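Local coordinates for oxidoreductase, NAD-binding/iron-sulfur cluster-binding protein (PDB 6ZXU), which probably removes halogens reductively from organohalide substrates, using a bound cobalamin and two iron-sulfur clusters, at residues V187-F198 / L234-A242. Residues are numbered along the deposited sequence; the frame is centred on the assembly and turned at random.
Sequences VRWMGFPARGHF and LGVVTTGYA
One face of the Phe192 ring receives the edge of Tyr241: CD1 of Tyr241 lies 3.6 Å from CD1 of Phe192 and over the ring centre, with the planes at 52°, an edge-to-face pair. The His197 ring is met at its edge, in plane, by Val236 O and by Thr238 OG1, the latter hydrogen-bonded to NE2 at 2.9 Å, nearly straight at 163°. His140 also bonds that hydroxyl, and Gln203 N bonds His197 ND1, so both ring nitrogens are engaged and its rotation is fixed. Tyr241 has CG anti to its own backbone N (chi1 -177°), which carries the phenol back toward helix 168-190, where Met190 SD stands 5.4 Å from the Tyr241 ring centroid, an oblique Met-aromatic contact. With a small alanine at Phe192, the Tyr241 edge is likely to lose the ring face it rests on, leaving the phenol freer to turn. Strands 194-198 and 234-239 run antiparallel, with Arg195–Thr238 and His197–Val236 as hydrogen-bonded pairs; Arg195 N to Thr238 O measures 3.0 Å. At the last pair, Ala194 with Thr239, Thr239 OG1 donates to Pro193 O (2.7 Å); it also accepts from Tyr241 N (3.0 Å), which makes an ST turn, while one water bridges Pro193 O and Gly240 N. Outermost strand 194-198, far from the cofactors, is thus joined to the sheet by the Arg195 and His197 backbone groups, and beyond its start by a Thr239 hydroxyl used as both donor and acceptor and by Tyr241 packed against Phe192, Met190 and Val187.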
ATOM      1  N   VAL A 187      16.028 -12.251  -2.377  1.00 18.99           N
ATOM      2  CA  VAL A 187      17.305 -12.780  -2.959  1.00 19.44           C
ATOM      3  C   VAL A 187      17.398 -14.317  -2.711  1.00 19.98           C
ATOM      4  O   VAL A 187      17.802 -15.057  -3.598  1.00 20.69           O
ATOM      5  CB  VAL A 187      18.506 -12.037  -2.367  1.00 21.52           C
ATOM      6  CG1 VAL A 187      19.834 -12.649  -2.773  1.00 22.05           C
ATOM      7  CG2 VAL A 187      18.485 -10.570  -2.781  1.00 21.17           C
ATOM      8  N   ARG A 188      16.968 -14.772  -1.544  1.00 18.90           N
ATOM      9  CA  ARG A 188      16.907 -16.218  -1.225  1.00 21.32           C
ATOM     10  C   ARG A 188      16.003 -16.986  -2.175  1.00 21.46           C
ATOM     11  O   ARG A 188      16.328 -18.078  -2.618  1.00 23.29           O
ATOM     12  CB  ARG A 188      16.512 -16.446   0.202  1.00 20.31           C
ATOM     13  CG  ARG A 188      17.593 -16.113   1.205  1.00 22.05           C
ATOM     14  CD  ARG A 188      17.257 -16.623   2.587  1.00 22.55           C
ATOM     15  NE  ARG A 188      16.000 -16.043   3.152  1.00 25.06           N
ATOM     16  CZ  ARG A 188      15.914 -14.986   3.923  1.00 20.40           C
ATOM     17  NH1 ARG A 188      16.986 -14.207   4.229  1.00 22.51           N
ATOM     18  NH2 ARG A 188      14.722 -14.597   4.361  1.00 24.84           N
ATOM     19  N   TRP A 189      14.894 -16.390  -2.583  1.00 22.38           N
ATOM     20  CA  TRP A 189      14.022 -17.023  -3.571  1.00 21.95           C
ATOM     21  C   TRP A 189      14.544 -17.036  -4.985  1.00 21.53           C
ATOM     22  O   TRP A 189      14.119 -17.850  -5.818  1.00 25.13           O
ATOM     23  CB  TRP A 189      12.640 -16.374  -3.547  1.00 25.19           C
ATOM     24  CG  TRP A 189      11.728 -16.973  -2.523  1.00 23.94           C
ATOM     25  CD1 TRP A 189      11.408 -16.489  -1.262  1.00 22.54           C
ATOM     26  CD2 TRP A 189      11.055 -18.218  -2.659  1.00 26.06           C
ATOM     27  NE1 TRP A 189      10.540 -17.354  -0.637  1.00 25.02           N
ATOM     28  CE2 TRP A 189      10.290 -18.419  -1.467  1.00 25.01           C
ATOM     29  CE3 TRP A 189      10.998 -19.190  -3.692  1.00 26.59           C
ATOM     30  CZ2 TRP A 189       9.508 -19.567  -1.256  1.00 27.16           C
ATOM     31  CZ3 TRP A 189      10.188 -20.359  -3.482  1.00 28.37           C
ATOM     32  CH2 TRP A 189       9.461 -20.516  -2.272  1.00 25.46           C
ATOM     33  N   MET A 190      15.467 -16.126  -5.304  1.00 24.80           N
ATOM     34  CA  MET A 190      16.167 -16.110  -6.585  1.00 24.17           C
ATOM     35  C   MET A 190      17.336 -17.132  -6.609  1.00 26.44           C
ATOM     36  O   MET A 190      17.879 -17.422  -7.674  1.00 21.26           O
ATOM     37  CB  MET A 190      16.705 -14.707  -6.853  1.00 24.81           C
ATOM     38  CG  MET A 190      15.636 -13.784  -7.401  1.00 25.37           C
ATOM     39  SD  MET A 190      16.343 -12.239  -8.085  1.00 24.98           S
ATOM     40  CE  MET A 190      17.272 -11.554  -6.698  1.00 21.69           C
ATOM     41  N   GLY A 191      17.692 -17.690  -5.445  1.00 23.73           N
ATOM     42  CA  GLY A 191      18.614 -18.826  -5.394  1.00 25.18           C
ATOM     43  C   GLY A 191      19.919 -18.499  -4.691  1.00 27.22           C
ATOM     44  O   GLY A 191      20.817 -19.327  -4.713  1.00 28.31           O
ATOM     45  N   PHE A 192      20.019 -17.366  -3.998  1.00 22.07           N
ATOM     46  CA  PHE A 192      21.260 -16.928  -3.392  1.00 21.06           C
ATOM     47  C   PHE A 192      21.100 -16.752  -1.940  1.00 24.59           C
ATOM     48  O   PHE A 192      20.121 -16.140  -1.482  1.00 26.07           O
ATOM     49  CB  PHE A 192      21.766 -15.576  -4.026  1.00 24.01           C
ATOM     50  CG  PHE A 192      21.967 -15.626  -5.490  1.00 25.12           C
ATOM     51  CD1 PHE A 192      20.889 -15.497  -6.369  1.00 26.83           C
ATOM     52  CD2 PHE A 192      23.224 -15.860  -6.028  1.00 25.60           C
ATOM     53  CE1 PHE A 192      21.042 -15.632  -7.736  1.00 26.26           C
ATOM     54  CE2 PHE A 192      23.380 -15.961  -7.379  1.00 26.51           C
ATOM     55  CZ  PHE A 192      22.302 -15.824  -8.247  1.00 26.00           C
ATOM     56  N   PRO A 193      22.009 -17.288  -1.137  1.00 26.26           N
ATOM     57  CA  PRO A 193      21.978 -17.008   0.285  1.00 28.70           C
ATOM     58  C   PRO A 193      22.109 -15.543   0.602  1.00 25.09           C
ATOM     59  O   PRO A 193      22.835 -14.788  -0.057  1.00 28.19           O
ATOM     60  CB  PRO A 193      23.198 -17.770   0.818  1.00 30.17           C
ATOM     61  CG  PRO A 193      23.287 -18.931  -0.126  1.00 30.57           C
ATOM     62  CD  PRO A 193      22.992 -18.345  -1.459  1.00 31.20           C
ATOM     63  N   ALA A 194      21.351 -15.116   1.567  1.00 24.39           N
ATOM     64  CA  ALA A 194      21.239 -13.688   1.965  1.00 22.82           C
ATOM     65  C   ALA A 194      20.648 -13.558   3.335  1.00 20.27           C
ATOM     66  O   ALA A 194      19.799 -14.377   3.762  1.00 22.91           O
ATOM     67  CB  ALA A 194      20.372 -12.959   0.949  1.00 25.67           C
ATOM     68  N   ARG A 195      21.134 -12.617   4.057  1.00 19.03           N
ATOM     69  CA  ARG A 195      20.762 -12.444   5.435  1.00 21.56           C
ATOM     70  C   ARG A 195      20.512 -10.952   5.687  1.00 23.01           C
ATOM     71  O   ARG A 195      21.285 -10.086   5.226  1.00 19.83           O
ATOM     72  CB  ARG A 195      21.894 -12.931   6.317  1.00 26.31           C
ATOM     73  CG  ARG A 195      21.864 -12.557   7.785  1.00 27.28           C
ATOM     74  CD  ARG A 195      20.742 -13.184   8.512  1.00 29.89           C
ATOM     75  NE  ARG A 195      21.007 -13.460   9.930  1.00 31.18           N
ATOM     76  CZ  ARG A 195      20.941 -12.630  10.955  1.00 33.27           C
ATOM     77  NH1 ARG A 195      20.653 -11.337  10.861  1.00 29.24           N
ATOM     78  NH2 ARG A 195      21.184 -13.132  12.185  1.00 36.08           N
ATOM     79  N   GLY A 196      19.414 -10.623   6.395  1.00 22.41           N
ATOM     80  CA  GLY A 196      19.076  -9.271   6.736  1.00 19.85           C
ATOM     81  C   GLY A 196      19.596  -8.926   8.100  1.00 19.76           C
ATOM     82  O   GLY A 196      19.776  -9.800   8.955  1.00 19.69           O
ATOM     83  N   HIS A 197      19.863  -7.662   8.286  1.00 19.30           N
ATOM     84  CA  HIS A 197      20.413  -7.154   9.518  1.00 20.57           C
ATOM     85  C   HIS A 197      19.809  -5.840   9.859  1.00 22.89           C
ATOM     86  O   HIS A 197      19.571  -4.996   8.960  1.00 23.75           O
ATOM     87  CB  HIS A 197      21.982  -6.974   9.402  1.00 22.73           C
ATOM     88  CG  HIS A 197      22.709  -8.122   8.798  1.00 21.31           C
ATOM     89  ND1 HIS A 197      23.451  -9.032   9.528  1.00 23.92           N
ATOM     90  CD2 HIS A 197      22.807  -8.525   7.514  1.00 23.50           C
ATOM     91  CE1 HIS A 197      23.984  -9.921   8.722  1.00 20.87           C
ATOM     92  NE2 HIS A 197      23.623  -9.631   7.491  1.00 22.81           N
ATOM     93  N   PHE A 198      19.609  -5.573  11.141  1.00 21.74           N
ATOM     94  CA  PHE A 198      19.243  -4.249  11.580  1.00 23.12           C
ATOM     95  C   PHE A 198      19.653  -4.177  13.029  1.00 23.74           C
ATOM     96  O   PHE A 198      20.238  -5.123  13.554  1.00 24.66           O
ATOM     97  CB  PHE A 198      17.746  -3.966  11.380  1.00 23.56           C
ATOM     98  CG  PHE A 198      16.851  -4.593  12.422  1.00 23.51           C
ATOM     99  CD1 PHE A 198      16.714  -5.942  12.446  1.00 21.67           C
ATOM    100  CD2 PHE A 198      16.188  -3.823  13.360  1.00 22.91           C
ATOM    101  CE1 PHE A 198      15.934  -6.523  13.419  1.00 23.69           C
ATOM    102  CE2 PHE A 198      15.366  -4.388  14.296  1.00 23.02           C
ATOM    103  CZ  PHE A 198      15.300  -5.755  14.366  1.00 22.66           C
ATOM    104  N   LEU A 234      19.224   2.168  10.083  1.00 20.76           N
ATOM    105  CA  LEU A 234      19.786   1.346   8.998  1.00 21.33           C
ATOM    106  C   LEU A 234      19.333  -0.092   8.964  1.00 20.82           C
ATOM    107  O   LEU A 234      19.068  -0.678   9.993  1.00 21.23           O
ATOM    108  CB  LEU A 234      21.304   1.296   9.107  1.00 21.57           C
ATOM    109  CG  LEU A 234      22.003   2.643   9.036  1.00 22.95           C
ATOM    110  CD1 LEU A 234      23.451   2.491   9.552  1.00 23.57           C
ATOM    111  CD2 LEU A 234      21.984   3.143   7.594  1.00 22.89           C
ATOM    112  N   GLY A 235      19.216  -0.631   7.751  1.00 21.62           N
ATOM    113  CA  GLY A 235      19.080  -2.040   7.521  1.00 20.40           C
ATOM    114  C   GLY A 235      20.126  -2.425   6.469  1.00 21.95           C
ATOM    115  O   GLY A 235      20.552  -1.602   5.672  1.00 20.80           O
ATOM    116  N   VAL A 236      20.524  -3.689   6.476  1.00 20.87           N
ATOM    117  CA  VAL A 236      21.531  -4.265   5.557  1.00 20.30           C
ATOM    118  C   VAL A 236      21.068  -5.643   5.130  1.00 20.34           C
ATOM    119  O   VAL A 236      20.475  -6.406   5.898  1.00 18.86           O
ATOM    120  CB  VAL A 236      22.911  -4.367   6.220  1.00 21.35           C
ATOM    121  CG1 VAL A 236      23.860  -5.105   5.307  1.00 20.42           C
ATOM    122  CG2 VAL A 236      23.436  -2.986   6.590  1.00 23.99           C
ATOM    123  N   VAL A 237      21.267  -5.938   3.872  1.00 19.44           N
ATOM    124  CA  VAL A 237      21.189  -7.305   3.402  1.00 22.02           C
ATOM    125  C   VAL A 237      22.599  -7.702   2.896  1.00 23.48           C
ATOM    126  O   VAL A 237      23.137  -7.090   1.962  1.00 23.31           O
ATOM    127  CB  VAL A 237      20.178  -7.453   2.266  1.00 20.96           C
ATOM    128  CG1 VAL A 237      20.169  -8.865   1.743  1.00 20.50           C
ATOM    129  CG2 VAL A 237      18.763  -7.046   2.748  1.00 25.40           C
ATOM    130  N   THR A 238      23.198  -8.746   3.499  1.00 23.37           N
ATOM    131  CA  THR A 238      24.467  -9.259   3.054  1.00 21.29           C
ATOM    132  C   THR A 238      24.178 -10.477   2.203  1.00 23.37           C
ATOM    133  O   THR A 238      23.238 -11.251   2.467  1.00 24.37           O
ATOM    134  CB  THR A 238      25.406  -9.653   4.206  1.00 24.75           C
ATOM    135  OG1 THR A 238      24.753 -10.642   5.031  1.00 22.89           O
ATOM    136  CG2 THR A 238      25.768  -8.447   5.021  1.00 24.11           C
ATOM    137  N   THR A 239      24.972 -10.680   1.179  1.00 23.44           N
ATOM    138  CA  THR A 239      24.752 -11.789   0.268  1.00 23.29           C
ATOM    139  C   THR A 239      26.017 -12.073  -0.564  1.00 24.47           C
ATOM    140  O   THR A 239      26.937 -11.251  -0.626  1.00 22.88           O
ATOM    141  CB  THR A 239      23.547 -11.473  -0.669  1.00 23.74           C
ATOM    142  OG1 THR A 239      23.284 -12.569  -1.549  1.00 25.21           O
ATOM    143  CG2 THR A 239      23.811 -10.256  -1.534  1.00 26.20           C
ATOM    144  N   GLY A 240      26.042 -13.245  -1.179  1.00 25.59           N
ATOM    145  CA  GLY A 240      27.033 -13.613  -2.175  1.00 29.57           C
ATOM    146  C   GLY A 240      26.531 -13.368  -3.587  1.00 31.82           C
ATOM    147  O   GLY A 240      27.287 -13.530  -4.544  1.00 32.33           O
ATOM    148  N   TYR A 241      25.267 -12.945  -3.736  1.00 31.08           N
ATOM    149  CA  TYR A 241      24.713 -12.386  -5.020  1.00 26.43           C
ATOM    150  C   TYR A 241      25.566 -11.123  -5.335  1.00 27.41           C
ATOM    151  O   TYR A 241      25.469 -10.085  -4.661  1.00 28.88           O
ATOM    152  CB  TYR A 241      23.229 -11.991  -4.788  1.00 26.31           C
ATOM    153  CG  TYR A 241      22.377 -11.454  -5.939  1.00 22.51           C
ATOM    154  CD1 TYR A 241      22.154 -12.190  -7.038  1.00 20.41           C
ATOM    155  CD2 TYR A 241      21.696 -10.271  -5.787  1.00 22.87           C
ATOM    156  CE1 TYR A 241      21.287 -11.779  -8.023  1.00 21.09           C
ATOM    157  CE2 TYR A 241      20.825  -9.783  -6.765  1.00 20.97           C
ATOM    158  CZ  TYR A 241      20.583 -10.534  -7.869  1.00 22.34           C
ATOM    159  OH  TYR A 241      19.701 -10.072  -8.858  1.00 21.61           O
ATOM    160  N   ALA A 242      26.388 -11.214  -6.367  1.00 28.50           N
ATOM    161  CA  ALA A 242      27.335 -10.137  -6.681  1.00 26.37           C
ATOM    162  C   ALA A 242      26.616  -8.962  -7.273  1.00 23.39           C
ATOM    163  O   ALA A 242      25.769  -9.102  -8.168  1.00 23.51           O
ATOM    164  CB  ALA A 242      28.379 -10.613  -7.656  1.00 29.26           C
TER
HETATM  165  O   HOH W   1      24.798 -15.678  -1.430  1.00 35.40           O